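Local coordinates for putative PadR-family transcriptional regulatory protein (Bacteroides fragilis, PDB 5H20) that probably acts as a PadR-type transcriptional regulator, binding DNA as a dimer through winged helix-turn-helix domains, at residues L61-W66 with Y77-G82. Sequence-based numbering, arbitrary orientation.
Sequences LLSYEW and YYKLTG
Y64 and Y78 lie side by side on one face of a two-stranded antiparallel sheet, pointing the same way but turned against each other. Y64 presents its edge to the face of Y78, an offset edge-to-face pair with centroids 5.6 Å apart and planes at 64°. The CB of Y64 stands over that same face in a CH-pi contact, 4.2 Å from the Y78 ring centroid. CG of Y78 lies beside its own backbone N, anti to the carbonyl carbon (chi1 -73°). L62 comes obliquely from the other side of the ring plane, its CD2 4.0 Å from Y78 CD1, the two side chains crossing at about a right angle. Further along, L62 CD1 packs on L80 CD2. Branched leucines suit this buried end, where I19 and L23 of helix 5-23, L53 of helix 46-58 and L88 of helix 82-97 close round them, while the aromatic Y78 reaches the bound glucose. Strands 62-67 and 75-80 form the beta hairpin that is the wing of the winged helix-turn-helix fold. Their backbones join S63 to K79 and E65 to Y77 by paired hydrogen bonds, K79 N to S63 O (2.9 Å) being nearly straight. The opposite face carries S63, E65, K79 and Y77, whose ring meets Y29 edge-to-face. K79's extended aliphatic chain runs past S63, its CE 3.7 Å from S63 OG, and a water donates to E65 OE2 and the backbone carbonyl Y77 O. The short side chain of S63 also touches T81, whose CG2 lies 3.6 Å from S63 OG. T81 N donates to L61 O from above the carbonyl plane. T81's single hydroxyl N-caps helix 82-97, accepting from G84 N while giving its proton to D60 O.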
ATOM      1  N   LEU A  61       8.868 -13.176  -3.551  1.00 62.52           N
ATOM      2  CA  LEU A  61       7.410 -13.120  -3.446  1.00 59.62           C
ATOM      3  C   LEU A  61       6.780 -13.703  -4.705  1.00 57.05           C
ATOM      4  O   LEU A  61       5.701 -14.293  -4.653  1.00 55.96           O
ATOM      5  CB  LEU A  61       6.933 -11.679  -3.207  1.00 58.92           C
ATOM      6  CG  LEU A  61       7.245 -11.027  -1.852  1.00 62.04           C
ATOM      7  CD1 LEU A  61       7.011  -9.526  -1.898  1.00 62.88           C
ATOM      8  CD2 LEU A  61       6.450 -11.646  -0.710  1.00 62.31           C
ATOM      9  N   LEU A  62       7.471 -13.494  -5.826  1.00 56.95           N
ATOM     10  CA  LEU A  62       7.223 -14.175  -7.091  1.00 55.83           C
ATOM     11  C   LEU A  62       8.445 -15.021  -7.458  1.00 57.91           C
ATOM     12  O   LEU A  62       9.548 -14.782  -6.964  1.00 60.72           O
ATOM     13  CB  LEU A  62       6.964 -13.155  -8.198  1.00 54.59           C
ATOM     14  CG  LEU A  62       5.568 -12.662  -8.618  1.00 53.79           C
ATOM     15  CD1 LEU A  62       4.631 -12.297  -7.471  1.00 54.16           C
ATOM     16  CD2 LEU A  62       5.757 -11.474  -9.542  1.00 54.15           C
ATOM     17  N   SER A  63       8.227 -16.021  -8.303  1.00 57.80           N
ATOM     18  CA  SER A  63       9.304 -16.766  -8.952  1.00 60.57           C
ATOM     19  C   SER A  63       8.854 -17.127 -10.363  1.00 58.84           C
ATOM     20  O   SER A  63       7.652 -17.098 -10.659  1.00 57.05           O
ATOM     21  CB  SER A  63       9.697 -18.020  -8.160  1.00 65.15           C
ATOM     22  OG  SER A  63       8.671 -18.994  -8.173  1.00 66.24           O
ATOM     23  N   TYR A  64       9.811 -17.433 -11.234  1.00 60.06           N
ATOM     24  CA  TYR A  64       9.482 -17.741 -12.611  1.00 59.26           C
ATOM     25  C   TYR A  64      10.288 -18.915 -13.168  1.00 62.76           C
ATOM     26  O   TYR A  64      11.325 -19.317 -12.614  1.00 66.05           O
ATOM     27  CB  TYR A  64       9.585 -16.478 -13.513  1.00 56.61           C
ATOM     28  CG  TYR A  64      10.994 -15.982 -13.724  1.00 58.63           C
ATOM     29  CD1 TYR A  64      11.854 -16.601 -14.646  1.00 59.74           C
ATOM     30  CD2 TYR A  64      11.478 -14.891 -13.001  1.00 60.65           C
ATOM     31  CE1 TYR A  64      13.155 -16.150 -14.830  1.00 62.90           C
ATOM     32  CE2 TYR A  64      12.773 -14.438 -13.183  1.00 64.12           C
ATOM     33  CZ  TYR A  64      13.605 -15.068 -14.091  1.00 65.32           C
ATOM     34  OH  TYR A  64      14.884 -14.594 -14.247  1.00 70.56           O
ATOM     35  N   GLU A  65       9.775 -19.456 -14.267  1.00 63.24           N
ATOM     36  CA  GLU A  65      10.489 -20.412 -15.099  1.00 66.47           C
ATOM     37  C   GLU A  65      10.418 -19.928 -16.548  1.00 63.90           C
ATOM     38  O   GLU A  65       9.454 -19.260 -16.953  1.00 62.88           O
ATOM     39  CB  GLU A  65       9.951 -21.838 -14.921  1.00 71.85           C
ATOM     40  CG  GLU A  65       8.516 -21.957 -14.416  1.00 73.64           C
ATOM     41  CD  GLU A  65       8.216 -23.266 -13.695  1.00 81.79           C
ATOM     42  OE1 GLU A  65       8.990 -24.256 -13.807  1.00 86.18           O
ATOM     43  OE2 GLU A  65       7.175 -23.296 -12.986  1.00 84.90           O
ATOM     44  N   TRP A  66      11.475 -20.197 -17.303  1.00 63.85           N
ATOM     45  CA  TRP A  66      11.532 -19.824 -18.713  1.00 61.11           C
ATOM     46  C   TRP A  66      10.744 -20.829 -19.568  1.00 61.81           C
ATOM     47  O   TRP A  66      10.915 -22.042 -19.428  1.00 63.59           O
ATOM     48  CB  TRP A  66      12.980 -19.767 -19.190  1.00 62.24           C
ATOM     49  CG  TRP A  66      13.802 -18.697 -18.552  1.00 63.27           C
ATOM     50  CD1 TRP A  66      14.660 -18.836 -17.498  1.00 66.55           C
ATOM     51  CD2 TRP A  66      13.859 -17.314 -18.940  1.00 61.83           C
ATOM     52  NE1 TRP A  66      15.244 -17.630 -17.204  1.00 68.21           N
ATOM     53  CE2 TRP A  66      14.773 -16.677 -18.072  1.00 65.30           C
ATOM     54  CE3 TRP A  66      13.227 -16.556 -19.939  1.00 59.75           C
ATOM     55  CZ2 TRP A  66      15.078 -15.303 -18.171  1.00 66.74           C
ATOM     56  CZ3 TRP A  66      13.533 -15.188 -20.050  1.00 61.53           C
ATOM     57  CH2 TRP A  66      14.454 -14.581 -19.169  1.00 64.90           C
ATOM     58  N   TYR A  77       7.524 -17.125 -16.982  1.00 53.00           N
ATOM     59  CA  TYR A  77       6.206 -17.568 -16.557  1.00 53.86           C
ATOM     60  C   TYR A  77       6.174 -17.526 -15.042  1.00 53.57           C
ATOM     61  O   TYR A  77       6.862 -18.287 -14.361  1.00 55.83           O
ATOM     62  CB  TYR A  77       5.870 -18.926 -17.170  1.00 55.82           C
ATOM     63  CG  TYR A  77       4.436 -19.392 -17.029  1.00 59.48           C
ATOM     64  CD1 TYR A  77       3.394 -18.776 -17.737  1.00 60.71           C
ATOM     65  CD2 TYR A  77       4.124 -20.501 -16.220  1.00 63.10           C
ATOM     66  CE1 TYR A  77       2.083 -19.232 -17.621  1.00 65.19           C
ATOM     67  CE2 TYR A  77       2.818 -20.956 -16.096  1.00 67.25           C
ATOM     68  CZ  TYR A  77       1.805 -20.318 -16.795  1.00 68.32           C
ATOM     69  OH  TYR A  77       0.511 -20.758 -16.677  1.00 74.26           O
ATOM     70  N   TYR A  78       5.394 -16.584 -14.536  1.00 52.47           N
ATOM     71  CA  TYR A  78       5.464 -16.160 -13.150  1.00 51.55           C
ATOM     72  C   TYR A  78       4.385 -16.827 -12.332  1.00 53.00           C
ATOM     73  O   TYR A  78       3.264 -17.014 -12.800  1.00 54.37           O
ATOM     74  CB  TYR A  78       5.257 -14.641 -13.057  1.00 50.25           C
ATOM     75  CG  TYR A  78       6.382 -13.744 -13.525  1.00 49.67           C
ATOM     76  CD1 TYR A  78       7.397 -13.344 -12.642  1.00 49.96           C
ATOM     77  CD2 TYR A  78       6.389 -13.215 -14.828  1.00 50.30           C
ATOM     78  CE1 TYR A  78       8.413 -12.491 -13.048  1.00 51.34           C
ATOM     79  CE2 TYR A  78       7.396 -12.345 -15.243  1.00 51.46           C
ATOM     80  CZ  TYR A  78       8.404 -11.986 -14.351  1.00 52.42           C
ATOM     81  OH  TYR A  78       9.403 -11.113 -14.739  1.00 55.68           O
ATOM     82  N   LYS A  79       4.736 -17.157 -11.097  1.00 54.19           N
ATOM     83  CA  LYS A  79       3.773 -17.607 -10.100  1.00 57.06           C
ATOM     84  C   LYS A  79       4.049 -16.914  -8.770  1.00 56.47           C
ATOM     85  O   LYS A  79       5.157 -16.425  -8.528  1.00 55.90           O
ATOM     86  CB  LYS A  79       3.795 -19.131  -9.957  1.00 61.48           C
ATOM     87  CG  LYS A  79       5.085 -19.678  -9.355  1.00 63.54           C
ATOM     88  CD  LYS A  79       5.010 -21.164  -9.066  1.00 69.64           C
ATOM     89  CE  LYS A  79       5.995 -21.516  -7.964  1.00 73.30           C
ATOM     90  NZ  LYS A  79       5.877 -22.948  -7.533  1.00 81.19           N
ATOM     91  N   LEU A  80       3.027 -16.869  -7.923  1.00 57.54           N
ATOM     92  CA  LEU A  80       3.151 -16.356  -6.574  1.00 57.10           C
ATOM     93  C   LEU A  80       3.717 -17.498  -5.706  1.00 60.29           C
ATOM     94  O   LEU A  80       3.143 -18.594  -5.685  1.00 63.88           O
ATOM     95  CB  LEU A  80       1.760 -15.949  -6.077  1.00 58.41           C
ATOM     96  CG  LEU A  80       1.353 -14.593  -5.496  1.00 57.45           C
ATOM     97  CD1 LEU A  80       0.256 -14.837  -4.480  1.00 60.17           C
ATOM     98  CD2 LEU A  80       2.470 -13.793  -4.847  1.00 55.84           C
ATOM     99  N   THR A  81       4.830 -17.243  -5.008  1.00 60.05           N
ATOM    100  CA  THR A  81       5.479 -18.243  -4.120  1.00 64.51           C
ATOM    101  C   THR A  81       4.691 -18.507  -2.826  1.00 67.82           C
ATOM    102  O   THR A  81       3.671 -17.859  -2.570  1.00 65.94           O
ATOM    103  CB  THR A  81       6.917 -17.834  -3.700  1.00 65.55           C
ATOM    104  OG1 THR A  81       6.869 -16.629  -2.916  1.00 63.89           O
ATOM    105  CG2 THR A  81       7.850 -17.664  -4.903  1.00 63.65           C
ATOM    106  N   GLY A  82       5.178 -19.457  -2.015  1.00 68.69           N
ATOM    107  CA  GLY A  82       4.687 -19.667  -0.650  1.00 70.70           C
ATOM    108  C   GLY A  82       4.754 -18.394   0.191  1.00 67.67           C
ATOM    109  O   GLY A  82       3.775 -18.020   0.836  1.00 66.87           O
TER
HETATM  110  O   HOH W   1       5.790 -20.550 -12.750  1.00 71.97           O